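Local coordinates for protein peptidoglycan-N-acetylglucosamine deacetylase BC_1960 (Bacillus cereus, PDB 5O6Y) that removes acetyl groups from N-acetylglucosamine residues of bacterial cell-wall peptidoglycan, and also from soluble chitin and chitooligomers, using a zinc ion, at residues Ala24-Asp29 against Val169-Ser174; Lys49-Leu54 against Gly73-Asn78. One frame throughout, in Å; residues are numbered along the deposited sequence.

Contact 1: residues Ala24-Asp29 against Val169-Ser174; sequences ALTFDD and VILQHS. With 5YA (4-naphthalen-1-yl-~{N}-oxidanyl-benzamide), chain C.
The carbonyl oxygen of I170 is gripped twice by one residue, T26, whose backbone N and hydroxyl approach it from opposite faces of the carbonyl plane. The hydroxyl bond is the shorter, 2.6 Å from T26 OG1 to I170 O. OG1 can make it because it sits between the backbone N and the carbonyl carbon (chi1 69°), a setting in which threonine's small, branched side chain turns its oxygen to the neighbouring strand while CG2 packs against V169 CG1. OG1 also bonds R117, which forms a salt bridge with D28 OD1. The remaining rungs are those of a parallel sheet, from I170 N on A24 O to S174 N on D28 O.

On the face carrying L25, I170, F27 and Q172, the aliphatic part of Q172 runs alongside the phenyl ring, with Q172 CB 3.5 Å from F27 CD2. Its amide, turned 40° from the ring plane, holds OE1 3.4 Å from F27 CE2, and its NE2 is hydrogen-bonded to S183. Glutamine thus suits the spot with a greasy stem and a polar end.

These are adjoining strands of the deformed barrel of the NodB fold, and their C-terminal ends carry the active site. D28, the predicted proton acceptor, places OD2 3.6 Å from L171 CD1. The same D28 OD2 lies 2.8 Å from 5YA O1 of the bound hydroxamate ligand. D29 OD1 binds the zinc ion, which H79 and H83 also ligate, while T175 bonds its other oxygen, OD2. H173, the predicted proton donor, brings NE2 to 3.2 Å from 5YA C17, which lies at the imidazole edge; on the other side of that ring, ND1 is hydrogen-bonded to D147. Water 2 bridges the strands, hydrogen-bonded to S174 OG at 2.8 Å and weakly to F27 O.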
ATOM      1  N   ALA B  24      -3.374  -1.631   9.382  1.00  6.14           N
ATOM      2  CA  ALA B  24      -2.578  -0.801   8.486  1.00  3.42           C
ATOM      3  C   ALA B  24      -3.414  -0.393   7.283  1.00  3.35           C
ATOM      4  O   ALA B  24      -3.899  -1.254   6.542  1.00  8.58           O
ATOM      5  CB  ALA B  24      -1.316  -1.537   8.028  1.00  3.46           C
ATOM      6  N   LEU B  25      -3.574   0.915   7.089  1.00  6.47           N
ATOM      7  CA  LEU B  25      -4.195   1.454   5.887  1.00  4.92           C
ATOM      8  C   LEU B  25      -3.142   1.595   4.795  1.00  4.47           C
ATOM      9  O   LEU B  25      -2.034   2.074   5.056  1.00  3.29           O
ATOM     10  CB  LEU B  25      -4.845   2.809   6.169  1.00 10.64           C
ATOM     11  CG  LEU B  25      -6.162   2.833   6.949  1.00 10.22           C
ATOM     12  CD1 LEU B  25      -6.497   4.256   7.365  1.00 15.51           C
ATOM     13  CD2 LEU B  25      -7.288   2.245   6.115  1.00  3.15           C
ATOM     14  N   THR B  26      -3.483   1.165   3.580  1.00  3.22           N
ATOM     15  CA  THR B  26      -2.588   1.262   2.437  1.00  3.22           C
ATOM     16  C   THR B  26      -3.337   1.838   1.243  1.00  5.48           C
ATOM     17  O   THR B  26      -4.552   1.669   1.113  1.00  4.80           O
ATOM     18  CB  THR B  26      -1.981  -0.102   2.053  1.00  3.26           C
ATOM     19  OG1 THR B  26      -3.000  -0.952   1.518  1.00 10.65           O
ATOM     20  CG2 THR B  26      -1.348  -0.776   3.264  1.00  4.97           C
ATOM     21  N   PHE B  27      -2.595   2.515   0.366  1.00  5.83           N
ATOM     22  CA  PHE B  27      -3.170   3.174  -0.801  1.00  6.27           C
ATOM     23  C   PHE B  27      -2.295   2.915  -2.017  1.00  4.71           C
ATOM     24  O   PHE B  27      -1.078   3.107  -1.961  1.00  8.90           O
ATOM     25  CB  PHE B  27      -3.318   4.684  -0.568  1.00  3.10           C
ATOM     26  CG  PHE B  27      -4.209   5.032   0.589  1.00  3.09           C
ATOM     27  CD1 PHE B  27      -3.678   5.255   1.846  1.00  3.12           C
ATOM     28  CD2 PHE B  27      -5.581   5.131   0.419  1.00  3.72           C
ATOM     29  CE1 PHE B  27      -4.494   5.572   2.912  1.00  5.11           C
ATOM     30  CE2 PHE B  27      -6.404   5.447   1.482  1.00  3.03           C
ATOM     31  CZ  PHE B  27      -5.860   5.668   2.730  1.00  6.05           C
ATOM     32  N   ASP B  28      -2.918   2.494  -3.112  1.00  3.10           N
ATOM     33  CA  ASP B  28      -2.216   2.135  -4.334  1.00 13.67           C
ATOM     34  C   ASP B  28      -2.523   3.121  -5.453  1.00 19.34           C
ATOM     35  O   ASP B  28      -3.462   3.920  -5.373  1.00 21.19           O
ATOM     36  CB  ASP B  28      -2.592   0.723  -4.790  1.00 12.84           C
ATOM     37  CG  ASP B  28      -2.007  -0.355  -3.909  1.00 12.47           C
ATOM     38  OD1 ASP B  28      -1.584  -0.045  -2.773  1.00 12.31           O
ATOM     39  OD2 ASP B  28      -1.963  -1.516  -4.363  1.00 11.64           O
ATOM     40  N   ASP B  29      -1.705   3.046  -6.504  1.00 21.04           N
ATOM     41  CA  ASP B  29      -1.820   3.727  -7.790  1.00 20.49           C
ATOM     42  C   ASP B  29      -1.471   5.212  -7.717  1.00 15.46           C
ATOM     43  O   ASP B  29      -1.425   5.863  -8.761  1.00 21.47           O
ATOM     44  CB  ASP B  29      -3.214   3.579  -8.431  1.00 18.39           C
ATOM     45  CG  ASP B  29      -3.557   2.138  -8.746  1.00 13.51           C
ATOM     46  OD1 ASP B  29      -2.695   1.264  -8.529  1.00  7.91           O
ATOM     47  OD2 ASP B  29      -4.687   1.880  -9.211  1.00 12.63           O
ATOM     48  N   VAL B 169      -4.658  -5.696   6.772  1.00  5.78           N
ATOM     49  CA  VAL B 169      -4.031  -4.800   5.808  1.00  3.39           C
ATOM     50  C   VAL B 169      -5.118  -4.380   4.829  1.00  5.33           C
ATOM     51  O   VAL B 169      -5.573  -5.189   4.010  1.00  3.31           O
ATOM     52  CB  VAL B 169      -2.855  -5.464   5.081  1.00  5.84           C
ATOM     53  CG1 VAL B 169      -2.269  -4.518   4.039  1.00  3.39           C
ATOM     54  CG2 VAL B 169      -1.794  -5.896   6.083  1.00  3.49           C
ATOM     55  N   ILE B 170      -5.536  -3.126   4.913  1.00  3.28           N
ATOM     56  CA  ILE B 170      -6.672  -2.626   4.148  1.00  4.72           C
ATOM     57  C   ILE B 170      -6.165  -1.987   2.863  1.00  3.19           C
ATOM     58  O   ILE B 170      -5.176  -1.245   2.872  1.00 11.63           O
ATOM     59  CB  ILE B 170      -7.498  -1.633   4.988  1.00  3.20           C
ATOM     60  CG1 ILE B 170      -7.818  -2.251   6.355  1.00  6.72           C
ATOM     61  CG2 ILE B 170      -8.775  -1.259   4.266  1.00  3.14           C
ATOM     62  CD1 ILE B 170      -8.472  -1.296   7.328  1.00  3.23           C
ATOM     63  N   LEU B 171      -6.843  -2.277   1.752  1.00  3.71           N
ATOM     64  CA  LEU B 171      -6.437  -1.817   0.429  1.00  6.39           C
ATOM     65  C   LEU B 171      -7.412  -0.759  -0.072  1.00  5.30           C
ATOM     66  O   LEU B 171      -8.613  -1.024  -0.195  1.00  7.42           O
ATOM     67  CB  LEU B 171      -6.370  -2.982  -0.558  1.00  3.13           C
ATOM     68  CG  LEU B 171      -6.225  -2.609  -2.038  1.00  9.15           C
ATOM     69  CD1 LEU B 171      -4.914  -1.878  -2.297  1.00  3.11           C
ATOM     70  CD2 LEU B 171      -6.338  -3.841  -2.920  1.00  4.51           C
ATOM     71  N   GLN B 172      -6.891   0.429  -0.367  1.00 11.00           N
ATOM     72  CA  GLN B 172      -7.636   1.485  -1.036  1.00  7.21           C
ATOM     73  C   GLN B 172      -6.798   2.016  -2.193  1.00  5.22           C
ATOM     74  O   GLN B 172      -5.631   1.653  -2.358  1.00  3.59           O
ATOM     75  CB  GLN B 172      -8.016   2.611  -0.064  1.00  6.56           C
ATOM     76  CG  GLN B 172      -9.040   2.194   0.981  1.00 13.81           C
ATOM     77  CD  GLN B 172      -9.383   3.309   1.951  1.00 13.35           C
ATOM     78  OE1 GLN B 172      -8.722   3.478   2.977  1.00 12.49           O
ATOM     79  NE2 GLN B 172     -10.420   4.073   1.633  1.00  8.56           N
ATOM     80  N   HIS B 173      -7.399   2.883  -3.003  1.00  9.86           N
ATOM     81  CA  HIS B 173      -6.752   3.371  -4.212  1.00 15.36           C
ATOM     82  C   HIS B 173      -6.797   4.891  -4.280  1.00 17.77           C
ATOM     83  O   HIS B 173      -7.741   5.528  -3.808  1.00 24.74           O
ATOM     84  CB  HIS B 173      -7.402   2.785  -5.477  1.00 18.24           C
ATOM     85  CG  HIS B 173      -7.198   1.310  -5.632  1.00 19.65           C
ATOM     86  ND1 HIS B 173      -8.128   0.381  -5.218  1.00 14.52           N
ATOM     87  CD2 HIS B 173      -6.165   0.603  -6.149  1.00 11.55           C
ATOM     88  CE1 HIS B 173      -7.679  -0.834  -5.477  1.00 12.34           C
ATOM     89  NE2 HIS B 173      -6.490  -0.727  -6.042  1.00 15.24           N
ATOM     90  N   SER B 174      -5.748   5.457  -4.871  1.00 12.74           N
ATOM     91  CA  SER B 174      -5.670   6.864  -5.244  1.00 13.70           C
ATOM     92  C   SER B 174      -5.290   6.978  -6.714  1.00 23.61           C
ATOM     93  O   SER B 174      -4.398   7.732  -7.107  1.00 17.83           O
ATOM     94  CB  SER B 174      -4.683   7.614  -4.355  1.00  6.77           C
ATOM     95  OG  SER B 174      -3.426   6.960  -4.323  1.00 15.26           O
TER
HETATM   96  C1  5YA C 302     -10.133  -8.074  -6.372  0.59 43.98           C
HETATM   97  C2  5YA C 302      -9.174  -7.057  -6.358  0.59 45.49           C
HETATM   98  C3  5YA C 302      -8.357  -6.835  -7.465  0.59 46.21           C
HETATM   99  C4  5YA C 302      -8.494  -7.650  -8.625  0.59 46.41           C
HETATM  100  C5  5YA C 302      -9.472  -8.686  -8.639  0.59 49.83           C
HETATM  101  C6  5YA C 302     -10.295  -8.888  -7.491  0.59 48.02           C
HETATM  102  C7  5YA C 302      -7.670  -7.446  -9.771  0.59 44.83           C
HETATM  103  C8  5YA C 302      -7.828  -8.258 -10.890  0.59 46.04           C
HETATM  104  O1  5YA C 302      -3.720  -2.413  -6.342  0.59 11.84           O
HETATM  105  C9  5YA C 302      -8.789  -9.277 -10.904  0.59 48.95           C
HETATM  106  C10 5YA C 302      -9.610  -9.502  -9.802  0.59 51.29           C
HETATM  107  C11 5YA C 302      -7.336  -5.752  -7.439  0.59 40.87           C
HETATM  108  C12 5YA C 302      -6.078  -6.007  -6.920  0.59 38.68           C
HETATM  109  C13 5YA C 302      -5.121  -5.007  -6.892  0.59 34.41           C
HETATM  110  N1  5YA C 302      -4.180  -1.964  -8.475  0.59 25.34           N
HETATM  111  C14 5YA C 302      -5.425  -3.751  -7.387  0.59 31.00           C
HETATM  112  C15 5YA C 302      -6.684  -3.495  -7.909  0.59 35.21           C
HETATM  113  C16 5YA C 302      -7.641  -4.494  -7.935  0.59 37.64           C
HETATM  114  C17 5YA C 302      -4.369  -2.648  -7.360  0.59 24.74           C
HETATM  115  O2  5YA C 302      -3.226  -0.935  -8.526  0.59 16.40           O
HETATM  116  O   HOH W   1      -6.303   1.528   2.914  1.00 25.03           O
HETATM  117  O   HOH W   2      -1.177   5.518  -3.540  1.00 12.12           O

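Contact 2: residues Lys49-Leu54 against Gly73-Asn78; sequences KATFFL and GHVIGN
Strands 51-54 and 75-78 are parallel neighbours in the NodB barrel, joined by a crossover through helices 56-61 and 63-71, and H74 meets the 49-54 segment just before the pairing begins. There the backbone N of A50 donates to H74 ND1 (3.1 Å), the amide lying 25° out of the imidazole plane. The carbonyl of A50 then accepts from V75 N, so A50 is tied to the ring of H74 and the backbone of V75. Further along, F52 N bonds to V75 O, G77 N to F52 O and L54 N to G77 O.

The face of the imidazole receives the edge of F52 in a T-shaped stack: F52 CE2 stands 3.7 Å from H74 CG and the planes are at 64°. Having CG anti to the carbonyl carbon (chi1 -50°) brings the H74 ring beside the K49-A50 backbone, just before strand 51-54. Helices 35-45 and 63-71 cover F52 and H74 through L40 and I69. Farther on, L54 lays CD2 against the gamma-methyl CG2 of I76, 3.9 Å away.

On the opposite face of the sheet, T51 and V75 run side by side. Beside them G77, with no side chain, lets the F53 ring lie close to its backbone, F53 CD2 being 3.8 Å from G77 CA. At the exposed end of the contact K49 bends at its second torsion and rests its CD 3.6 Å from G73 O, its ammonium going on to the carbonyl of E72. G73 has positive phi, suited to glycine.

Because ND1 accepts the A50 amide proton, it is probably unprotonated itself, consistent with a neutral H74 that carries its hydrogen on NE2.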
ATOM      1  N   LYS B  49      -1.047   7.633  10.287  1.00  8.78           N
ATOM      2  CA  LYS B  49      -0.037   7.403   9.265  1.00  6.83           C
ATOM      3  C   LYS B  49      -0.390   6.150   8.474  1.00 12.10           C
ATOM      4  O   LYS B  49      -0.933   5.184   9.016  1.00 16.06           O
ATOM      5  CB  LYS B  49       1.353   7.249   9.886  1.00  3.47           C
ATOM      6  CG  LYS B  49       1.749   8.383  10.815  1.00 12.72           C
ATOM      7  CD  LYS B  49       1.768   9.717  10.089  1.00 10.69           C
ATOM      8  CE  LYS B  49       2.144  10.849  11.031  1.00 16.74           C
ATOM      9  NZ  LYS B  49       2.155  12.161  10.330  1.00 27.88           N
ATOM     10  N   ALA B  50      -0.079   6.173   7.179  1.00  3.36           N
ATOM     11  CA  ALA B  50      -0.420   5.072   6.291  1.00  5.80           C
ATOM     12  C   ALA B  50       0.771   4.760   5.394  1.00  9.50           C
ATOM     13  O   ALA B  50       1.838   5.375   5.498  1.00  5.91           O
ATOM     14  CB  ALA B  50      -1.669   5.397   5.462  1.00  3.27           C
ATOM     15  N   THR B  51       0.582   3.784   4.511  1.00  4.95           N
ATOM     16  CA  THR B  51       1.595   3.358   3.555  1.00  3.55           C
ATOM     17  C   THR B  51       1.030   3.507   2.151  1.00 13.25           C
ATOM     18  O   THR B  51      -0.062   3.006   1.862  1.00  7.46           O
ATOM     19  CB  THR B  51       2.020   1.909   3.803  1.00  3.41           C
ATOM     20  OG1 THR B  51       2.502   1.771   5.145  1.00  3.46           O
ATOM     21  CG2 THR B  51       3.116   1.497   2.830  1.00  3.44           C
ATOM     22  N   PHE B  52       1.768   4.194   1.285  1.00  3.32           N
ATOM     23  CA  PHE B  52       1.339   4.461  -0.082  1.00  3.28           C
ATOM     24  C   PHE B  52       2.218   3.672  -1.043  1.00  4.36           C
ATOM     25  O   PHE B  52       3.446   3.805  -1.019  1.00  3.35           O
ATOM     26  CB  PHE B  52       1.408   5.958  -0.392  1.00  5.33           C
ATOM     27  CG  PHE B  52       0.456   6.791   0.418  1.00  6.58           C
ATOM     28  CD1 PHE B  52      -0.736   7.233  -0.129  1.00  4.55           C
ATOM     29  CD2 PHE B  52       0.753   7.131   1.730  1.00  3.27           C
ATOM     30  CE1 PHE B  52      -1.615   7.999   0.614  1.00  3.15           C
ATOM     31  CE2 PHE B  52      -0.121   7.896   2.478  1.00  3.24           C
ATOM     32  CZ  PHE B  52      -1.307   8.330   1.920  1.00  3.19           C
ATOM     33  N   PHE B  53       1.590   2.847  -1.879  1.00  3.27           N
ATOM     34  CA  PHE B  53       2.294   2.117  -2.929  1.00  7.81           C
ATOM     35  C   PHE B  53       2.209   2.934  -4.214  1.00  3.26           C
ATOM     36  O   PHE B  53       1.155   2.993  -4.855  1.00  3.21           O
ATOM     37  CB  PHE B  53       1.713   0.717  -3.104  1.00  3.28           C
ATOM     38  CG  PHE B  53       2.108  -0.235  -2.012  1.00  7.57           C
ATOM     39  CD1 PHE B  53       1.247  -0.507  -0.961  1.00 13.40           C
ATOM     40  CD2 PHE B  53       3.353  -0.842  -2.025  1.00  3.38           C
ATOM     41  CE1 PHE B  53       1.616  -1.377   0.049  1.00  3.36           C
ATOM     42  CE2 PHE B  53       3.727  -1.712  -1.018  1.00  6.40           C
ATOM     43  CZ  PHE B  53       2.857  -1.980   0.019  1.00  3.41           C
ATOM     44  N   LEU B  54       3.321   3.558  -4.588  1.00  3.29           N
ATOM     45  CA  LEU B  54       3.351   4.562  -5.640  1.00 11.86           C
ATOM     46  C   LEU B  54       3.810   3.959  -6.962  1.00  3.29           C
ATOM     47  O   LEU B  54       4.780   3.199  -7.008  1.00  9.14           O
ATOM     48  CB  LEU B  54       4.278   5.718  -5.252  1.00  9.73           C
ATOM     49  CG  LEU B  54       3.660   6.948  -4.581  1.00 11.15           C
ATOM     50  CD1 LEU B  54       2.409   6.604  -3.786  1.00  3.26           C
ATOM     51  CD2 LEU B  54       4.690   7.657  -3.707  1.00  3.35           C
ATOM     52  N   GLY B  73       5.042  12.046   7.355  1.00 13.84           N
ATOM     53  CA  GLY B  73       5.194  10.910   8.241  1.00 15.44           C
ATOM     54  C   GLY B  73       4.748   9.567   7.702  1.00 15.95           C
ATOM     55  O   GLY B  73       4.790   8.581   8.450  1.00 22.02           O
ATOM     56  N   HIS B  74       4.329   9.486   6.445  1.00 11.60           N
ATOM     57  CA  HIS B  74       3.872   8.226   5.882  1.00  5.70           C
ATOM     58  C   HIS B  74       5.036   7.452   5.265  1.00  8.04           C
ATOM     59  O   HIS B  74       6.152   7.956   5.129  1.00 14.49           O
ATOM     60  CB  HIS B  74       2.779   8.472   4.844  1.00  3.40           C
ATOM     61  CG  HIS B  74       1.676   9.357   5.331  1.00  8.36           C
ATOM     62  ND1 HIS B  74       0.848   9.007   6.376  1.00 15.81           N
ATOM     63  CD2 HIS B  74       1.268  10.581   4.921  1.00 10.49           C
ATOM     64  CE1 HIS B  74      -0.026   9.976   6.586  1.00 15.57           C
ATOM     65  NE2 HIS B  74       0.206  10.942   5.716  1.00 16.54           N
ATOM     66  N   VAL B  75       4.760   6.204   4.890  1.00  6.54           N
ATOM     67  CA  VAL B  75       5.749   5.307   4.304  1.00  5.60           C
ATOM     68  C   VAL B  75       5.407   5.093   2.836  1.00  5.75           C
ATOM     69  O   VAL B  75       4.230   5.011   2.468  1.00  3.44           O
ATOM     70  CB  VAL B  75       5.809   3.967   5.068  1.00  3.58           C
ATOM     71  CG1 VAL B  75       6.679   2.955   4.336  1.00  3.61           C
ATOM     72  CG2 VAL B  75       6.336   4.191   6.477  1.00  3.64           C
ATOM     73  N   ILE B  76       6.438   5.017   1.997  1.00  3.53           N
ATOM     74  CA  ILE B  76       6.290   4.863   0.554  1.00 12.20           C
ATOM     75  C   ILE B  76       6.720   3.457   0.163  1.00  3.52           C
ATOM     76  O   ILE B  76       7.763   2.970   0.618  1.00  3.58           O
ATOM     77  CB  ILE B  76       7.105   5.923  -0.206  1.00 19.78           C
ATOM     78  CG1 ILE B  76       6.460   7.302  -0.040  1.00 12.41           C
ATOM     79  CG2 ILE B  76       7.251   5.551  -1.681  1.00  3.50           C
ATOM     80  CD1 ILE B  76       7.219   8.421  -0.717  1.00 18.44           C
ATOM     81  N   GLY B  77       5.916   2.804  -0.675  1.00  5.00           N
ATOM     82  CA  GLY B  77       6.256   1.494  -1.200  1.00  8.55           C
ATOM     83  C   GLY B  77       6.365   1.475  -2.713  1.00  9.16           C
ATOM     84  O   GLY B  77       5.805   2.341  -3.392  1.00  3.42           O
ATOM     85  N   ASN B  78       7.082   0.492  -3.254  1.00  8.91           N
ATOM     86  CA  ASN B  78       7.272   0.368  -4.694  1.00  6.07           C
ATOM     87  C   ASN B  78       6.114  -0.416  -5.300  1.00  8.91           C
ATOM     88  O   ASN B  78       5.770  -1.500  -4.818  1.00  6.85           O
ATOM     89  CB  ASN B  78       8.604  -0.319  -5.002  1.00  9.82           C
ATOM     90  CG  ASN B  78       9.018  -0.179  -6.459  1.00 11.61           C
ATOM     91  OD1 ASN B  78       8.197  -0.296  -7.371  1.00  8.43           O
ATOM     92  ND2 ASN B  78      10.303   0.071  -6.683  1.00  7.62           N
TER

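How the contacts relate
Both contacts are parallel strand pairs of one sheet, and strands 22-28 and 51-54 are themselves neighbours in it: F53 N lies 2.7 Å from F27 O, a probable hydrogen bond, and the rings of F27 and F52 meet under helix 35-45. Contact 2 is nested within the chain loop that contact 1 closes. Contact 1 is buried throughout and, at its strand ends, turns to acids and a histidine that serve the zinc and the bound hydroxamate. Contact 2 is mainly apolar and aromatic, and only K49 and G73 reach the surface. It still borders the site, since F53 CD1 packs 3.4 Å from D28 OD1.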